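Local coordinates for protein probable transcriptional regulator (Rhodococcus jostii, PDB 3ON2) that probably acts as a DNA-binding transcriptional regulator of the TetR family, though its target genes and natural effector are not known, at residues 67-79 against 93-107. Numbering follows the deposited sequence. Where two conformers were deposited one is given.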
loop_
_atom_site.group_PDB
_atom_site.type_symbol
_atom_site.label_atom_id
_atom_site.label_comp_id
_atom_site.label_asym_id
_atom_site.label_seq_id
_atom_site.Cartn_x
_atom_site.Cartn_y
_atom_site.Cartn_z
ATOM N N GLY A 67 6.226 3.521 0.882
ATOM C CA GLY A 67 4.890 2.984 1.103
ATOM C C GLY A 67 4.478 1.936 0.077
ATOM O O GLY A 67 3.979 0.872 0.427
ATOM N N PHE A 68 4.685 2.234 -1.197
ATOM C CA PHE A 68 4.396 1.266 -2.237
ATOM C C PHE A 68 5.287 0.049 -2.140
ATOM O O PHE A 68 4.803 -1.078 -2.250
ATOM C CB PHE A 68 4.470 1.890 -3.632
ATOM C CG PHE A 68 3.261 2.684 -3.987
ATOM C CD1 PHE A 68 2.029 2.051 -4.205
ATOM C CD2 PHE A 68 3.347 4.071 -4.085
ATOM C CE1 PHE A 68 0.915 2.783 -4.531
ATOM C CE2 PHE A 68 2.240 4.829 -4.400
ATOM C CZ PHE A 68 1.022 4.194 -4.632
ATOM N N LEU A 69 6.584 0.261 -1.905
ATOM C CA LEU A 69 7.517 -0.877 -1.778
ATOM C C LEU A 69 7.051 -1.833 -0.679
ATOM O O LEU A 69 7.033 -3.075 -0.858
ATOM C CB LEU A 69 8.940 -0.373 -1.504
ATOM C CG LEU A 69 9.592 0.271 -2.733
ATOM C CD1 LEU A 69 10.959 0.842 -2.364
ATOM C CD2 LEU A 69 9.730 -0.709 -3.897
ATOM N N ARG A 70 6.632 -1.257 0.440
ATOM C CA ARG A 70 6.139 -2.026 1.582
ATOM C C ARG A 70 4.793 -2.687 1.323
ATOM O O ARG A 70 4.548 -3.801 1.806
ATOM C CB ARG A 70 6.091 -1.159 2.844
ATOM C CG ARG A 70 7.488 -0.839 3.374
ATOM C CD ARG A 70 7.368 -0.121 4.686
ATOM N NE ARG A 70 7.249 1.294 4.457
ATOM C CZ ARG A 70 6.631 2.130 5.282
ATOM N NH1 ARG A 70 6.011 1.672 6.378
ATOM N NH2 ARG A 70 6.606 3.420 4.984
ATOM N N LEU A 71 3.926 -2.016 0.565
ATOM C CA LEU A 71 2.648 -2.624 0.185
ATOM C C LEU A 71 2.880 -3.830 -0.723
ATOM O O LEU A 71 2.261 -4.886 -0.532
ATOM C CB LEU A 71 1.718 -1.610 -0.510
ATOM C CG LEU A 71 0.432 -2.168 -1.159
ATOM C CD1 LEU A 71 -0.504 -2.906 -0.137
ATOM C CD2 LEU A 71 -0.317 -1.036 -1.853
ATOM N N THR A 72 3.762 -3.674 -1.711
ATOM C CA THR A 72 4.129 -4.809 -2.556
ATOM C C THR A 72 4.701 -5.972 -1.716
ATOM O O THR A 72 4.292 -7.119 -1.873
ATOM C CB THR A 72 5.128 -4.400 -3.669
ATOM O OG1 THR A 72 4.521 -3.416 -4.509
ATOM C CG2 THR A 72 5.532 -5.621 -4.522
ATOM N N ALA A 73 5.638 -5.667 -0.820
ATOM C CA ALA A 73 6.186 -6.656 0.098
ATOM C C ALA A 73 5.080 -7.410 0.872
ATOM O O ALA A 73 5.104 -8.639 0.939
ATOM C CB ALA A 73 7.202 -5.987 1.071
ATOM N N ALA A 74 4.089 -6.683 1.393
ATOM C CA ALA A 74 2.978 -7.264 2.140
ATOM C C ALA A 74 2.098 -8.176 1.290
ATOM O O ALA A 74 1.676 -9.252 1.745
ATOM C CB ALA A 74 2.115 -6.144 2.770
ATOM N N LEU A 75 1.811 -7.757 0.067
ATOM C CA LEU A 75 1.039 -8.615 -0.850
ATOM C C LEU A 75 1.828 -9.902 -1.195
ATOM O O LEU A 75 1.275 -10.999 -1.203
ATOM C CB LEU A 75 0.658 -7.835 -2.121
ATOM C CG LEU A 75 -0.205 -6.602 -1.916
ATOM C CD1 LEU A 75 -0.423 -5.820 -3.241
ATOM C CD2 LEU A 75 -1.553 -6.989 -1.231
ATOM N N GLU A 76 3.119 -9.766 -1.479
ATOM C CA GLU A 76 3.960 -10.958 -1.788
ATOM C C GLU A 76 4.019 -11.955 -0.614
ATOM O O GLU A 76 3.969 -13.178 -0.818
ATOM C CB GLU A 76 5.377 -10.545 -2.166
ATOM C CG GLU A 76 5.503 -9.794 -3.487
ATOM C CD GLU A 76 6.889 -9.164 -3.652
ATOM O OE1 GLU A 76 7.196 -8.698 -4.771
ATOM O OE2 GLU A 76 7.682 -9.136 -2.666
ATOM N N ARG A 77 4.123 -11.445 0.608
ATOM C CA ARG A 77 4.066 -12.314 1.787
ATOM C C ARG A 77 2.713 -13.010 1.938
ATOM O O ARG A 77 2.635 -14.192 2.310
ATOM C CB ARG A 77 4.415 -11.525 3.049
ATOM C CG ARG A 77 5.862 -11.079 3.076
ATOM C CD ARG A 77 6.246 -10.594 4.462
ATOM N NE ARG A 77 5.430 -9.452 4.867
ATOM C CZ ARG A 77 5.831 -8.191 4.784
ATOM N NH1 ARG A 77 5.023 -7.209 5.167
ATOM N NH2 ARG A 77 7.059 -7.916 4.346
ATOM N N ALA A 78 1.647 -12.281 1.644
ATOM C CA ALA A 78 0.322 -12.857 1.713
ATOM C C ALA A 78 0.215 -14.041 0.756
ATOM O O ALA A 78 -0.335 -15.080 1.110
ATOM C CB ALA A 78 -0.735 -11.805 1.391
ATOM N N VAL A 79 0.715 -13.863 -0.463
ATOM C CA VAL A 79 0.748 -14.951 -1.452
ATOM C C VAL A 79 1.591 -16.156 -0.950
ATOM O O VAL A 79 1.121 -17.291 -0.941
ATOM C CB VAL A 79 1.189 -14.415 -2.852
ATOM C CG1 VAL A 79 1.481 -15.557 -3.837
ATOM C CG2 VAL A 79 0.098 -13.485 -3.401
ATOM N N LEU A 93 -4.678 -11.937 -0.914
ATOM C CA LEU A 93 -4.326 -10.596 -1.374
ATOM C C LEU A 93 -5.327 -9.572 -0.875
ATOM O O LEU A 93 -4.936 -8.486 -0.481
ATOM C CB LEU A 93 -4.264 -10.506 -2.899
ATOM C CG LEU A 93 -3.021 -11.109 -3.556
ATOM C CD1 LEU A 93 -3.270 -11.159 -5.045
ATOM C CD2 LEU A 93 -1.733 -10.322 -3.268
ATOM N N ALA A 94 -6.616 -9.903 -0.924
ATOM C CA ALA A 94 -7.650 -8.949 -0.507
ATOM C C ALA A 94 -7.511 -8.601 0.953
ATOM O O ALA A 94 -7.495 -7.437 1.305
ATOM C CB ALA A 94 -9.035 -9.507 -0.775
ATOM N N GLY A 95 -7.455 -9.625 1.796
ATOM C CA GLY A 95 -7.280 -9.453 3.237
ATOM C C GLY A 95 -6.019 -8.676 3.583
ATOM O O GLY A 95 -6.060 -7.792 4.441
ATOM N N ALA A 96 -4.904 -8.984 2.910
ATOM C CA ALA A 96 -3.653 -8.234 3.118
ATOM C C ALA A 96 -3.746 -6.773 2.691
ATOM O O ALA A 96 -3.172 -5.888 3.341
ATOM C CB ALA A 96 -2.477 -8.902 2.389
ATOM N N TYR A 97 -4.417 -6.507 1.583
ATOM C CA TYR A 97 -4.597 -5.106 1.176
ATOM C C TYR A 97 -5.371 -4.278 2.219
ATOM O O TYR A 97 -4.971 -3.164 2.578
ATOM C CB TYR A 97 -5.299 -4.974 -0.187
ATOM C CG TYR A 97 -5.462 -3.500 -0.518
ATOM C CD1 TYR A 97 -4.365 -2.772 -0.998
ATOM C CD2 TYR A 97 -6.654 -2.819 -0.262
ATOM C CE1 TYR A 97 -4.456 -1.431 -1.255
ATOM C CE2 TYR A 97 -6.757 -1.446 -0.524
ATOM C CZ TYR A 97 -5.650 -0.764 -1.030
ATOM O OH TYR A 97 -5.677 0.575 -1.304
ATOM N N VAL A 98 -6.515 -4.805 2.649
ATOM C CA VAL A 98 -7.362 -4.087 3.598
ATOM C C VAL A 98 -6.618 -3.886 4.922
ATOM O O VAL A 98 -6.627 -2.782 5.470
ATOM C CB VAL A 98 -8.758 -4.768 3.748
ATOM C CG1 VAL A 98 -9.647 -4.033 4.778
ATOM C CG2 VAL A 98 -9.481 -4.794 2.373
ATOM N N SER A 99 -5.938 -4.917 5.413
ATOM C CA SER A 99 -5.121 -4.762 6.633
ATOM C C SER A 99 -4.039 -3.702 6.507
ATOM O O SER A 99 -3.807 -2.930 7.465
ATOM C CB SER A 99 -4.462 -6.078 7.029
ATOM O OG SER A 99 -5.477 -6.980 7.366
ATOM N N PHE A 100 -3.365 -3.676 5.350
ATOM C CA PHE A 100 -2.346 -2.652 5.112
ATOM C C PHE A 100 -2.927 -1.237 5.177
ATOM O O PHE A 100 -2.364 -0.335 5.822
ATOM C CB PHE A 100 -1.662 -2.849 3.743
ATOM C CG PHE A 100 -0.477 -1.957 3.532
ATOM C CD1 PHE A 100 0.805 -2.406 3.837
ATOM C CD2 PHE A 100 -0.643 -0.646 3.044
ATOM C CE1 PHE A 100 1.922 -1.559 3.643
ATOM C CE2 PHE A 100 0.452 0.199 2.866
ATOM C CZ PHE A 100 1.738 -0.258 3.166
ATOM N N ALA A 101 -4.025 -1.052 4.446
ATOM C CA ALA A 101 -4.722 0.217 4.357
ATOM C C ALA A 101 -5.134 0.720 5.741
ATOM O O ALA A 101 -4.942 1.904 6.070
ATOM C CB ALA A 101 -5.935 0.061 3.460
ATOM N N LEU A 102 -5.676 -0.175 6.570
ATOM C CA LEU A 102 -6.169 0.244 7.870
ATOM C C LEU A 102 -5.037 0.460 8.881
ATOM O O LEU A 102 -5.158 1.281 9.797
ATOM C CB LEU A 102 -7.283 -0.699 8.361
ATOM C CG LEU A 102 -8.543 -0.757 7.433
ATOM C CD1 LEU A 102 -9.590 -1.759 7.949
ATOM C CD2 LEU A 102 -9.215 0.662 7.202
ATOM N N ALA A 103 -3.910 -0.223 8.681
ATOM C CA ALA A 103 -2.741 -0.001 9.521
ATOM C C ALA A 103 -1.909 1.211 9.128
ATOM O O ALA A 103 -1.076 1.649 9.923
ATOM C CB ALA A 103 -1.853 -1.226 9.576
ATOM N N HIS A 104 -2.090 1.726 7.914
ATOM C CA HIS A 104 -1.251 2.808 7.400
ATOM C C HIS A 104 -2.115 3.827 6.666
ATOM O O HIS A 104 -1.874 4.139 5.492
ATOM C CB HIS A 104 -0.209 2.244 6.431
ATOM C CG HIS A 104 0.619 1.148 7.010
ATOM N ND1 HIS A 104 1.701 1.389 7.834
ATOM C CD2 HIS A 104 0.545 -0.195 6.871
ATOM C CE1 HIS A 104 2.256 0.240 8.179
ATOM N NE2 HIS A 104 1.576 -0.738 7.605
ATOM N N ARG A 105 -3.110 4.356 7.363
ATOM C CA ARG A 105 -4.122 5.205 6.726
ATOM C C ARG A 105 -3.583 6.504 6.142
ATOM O O ARG A 105 -3.886 6.830 4.995
ATOM C CB ARG A 105 -5.260 5.488 7.705
ATOM C CG ARG A 105 -5.886 4.219 8.215
ATOM C CD ARG A 105 -7.146 4.468 9.016
ATOM N NE ARG A 105 -7.503 3.275 9.778
ATOM C CZ ARG A 105 -8.621 3.163 10.484
ATOM N NH1 ARG A 105 -9.462 4.182 10.532
ATOM N NH2 ARG A 105 -8.878 2.056 11.155
ATOM N N GLU A 106 -2.805 7.252 6.925
ATOM C CA GLU A 106 -2.203 8.508 6.419
ATOM C C GLU A 106 -1.107 8.233 5.368
ATOM O O GLU A 106 -0.969 8.985 4.403
ATOM C CB GLU A 106 -1.648 9.386 7.553
ATOM C CG GLU A 106 -2.692 9.901 8.543
ATOM C CD GLU A 106 -3.669 10.884 7.913
ATOM O OE1 GLU A 106 -3.419 11.376 6.798
ATOM O OE2 GLU A 106 -4.706 11.173 8.531
ATOM N N LEU A 107 -0.333 7.164 5.544
ATOM C CA LEU A 107 0.686 6.837 4.538
ATOM C C LEU A 107 0.024 6.466 3.209
ATOM O O LEU A 107 0.445 6.921 2.152
ATOM C CB LEU A 107 1.615 5.723 5.002
ATOM C CG LEU A 107 2.643 5.316 3.936
ATOM C CD1 LEU A 107 3.722 6.395 3.764
ATOM C CD2 LEU A 107 3.256 3.953 4.284
#
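Phe100 is the knob of this contact, pushed from helix 86-103 into a hole made by Gly67, Arg70, Leu71 and Ala74 on helix 56-81. With CG anti to the backbone N (chi1 -171°), its ring is carried over to helix 56-81 and meets Leu71 obliquely. Outward from the backbone, Phe100 CB, CG and CD2 all meet the methyl Leu71 CD1, CG at 3.8 Å; the ring's own CD1 lies by Ala74 CB and its CE2 by Leu71 CB; Phe100 CE1 is 3.7 Å from Leu71 CA, and Phe100 CZ ends 3.7 Å from Gly67 O. Leu71 CB sits over one face in a CH-pi contact, 4.0 Å from the Phe100 ring centroid, while His104 CD2 of its own segment covers the opposite face. Replacing Phe100 with an alanine would probably open a gap at this hole and leave Leu71 and the His104 ring without the surface they pack on. Farther along, Ala78 CB and Ala96 CB touch at 3.5 Å, and Leu93 CD2 meets Leu75 CB and Val79 CG2. No hydrogen bond crosses this near-antiparallel pair (146°), consistent with the all-helical ligand-binding domain of TetR-type regulators; Leu71, Leu75, Leu93 and Tyr97 also line a pocket holding a polyether, probably from the crystallisation liquor.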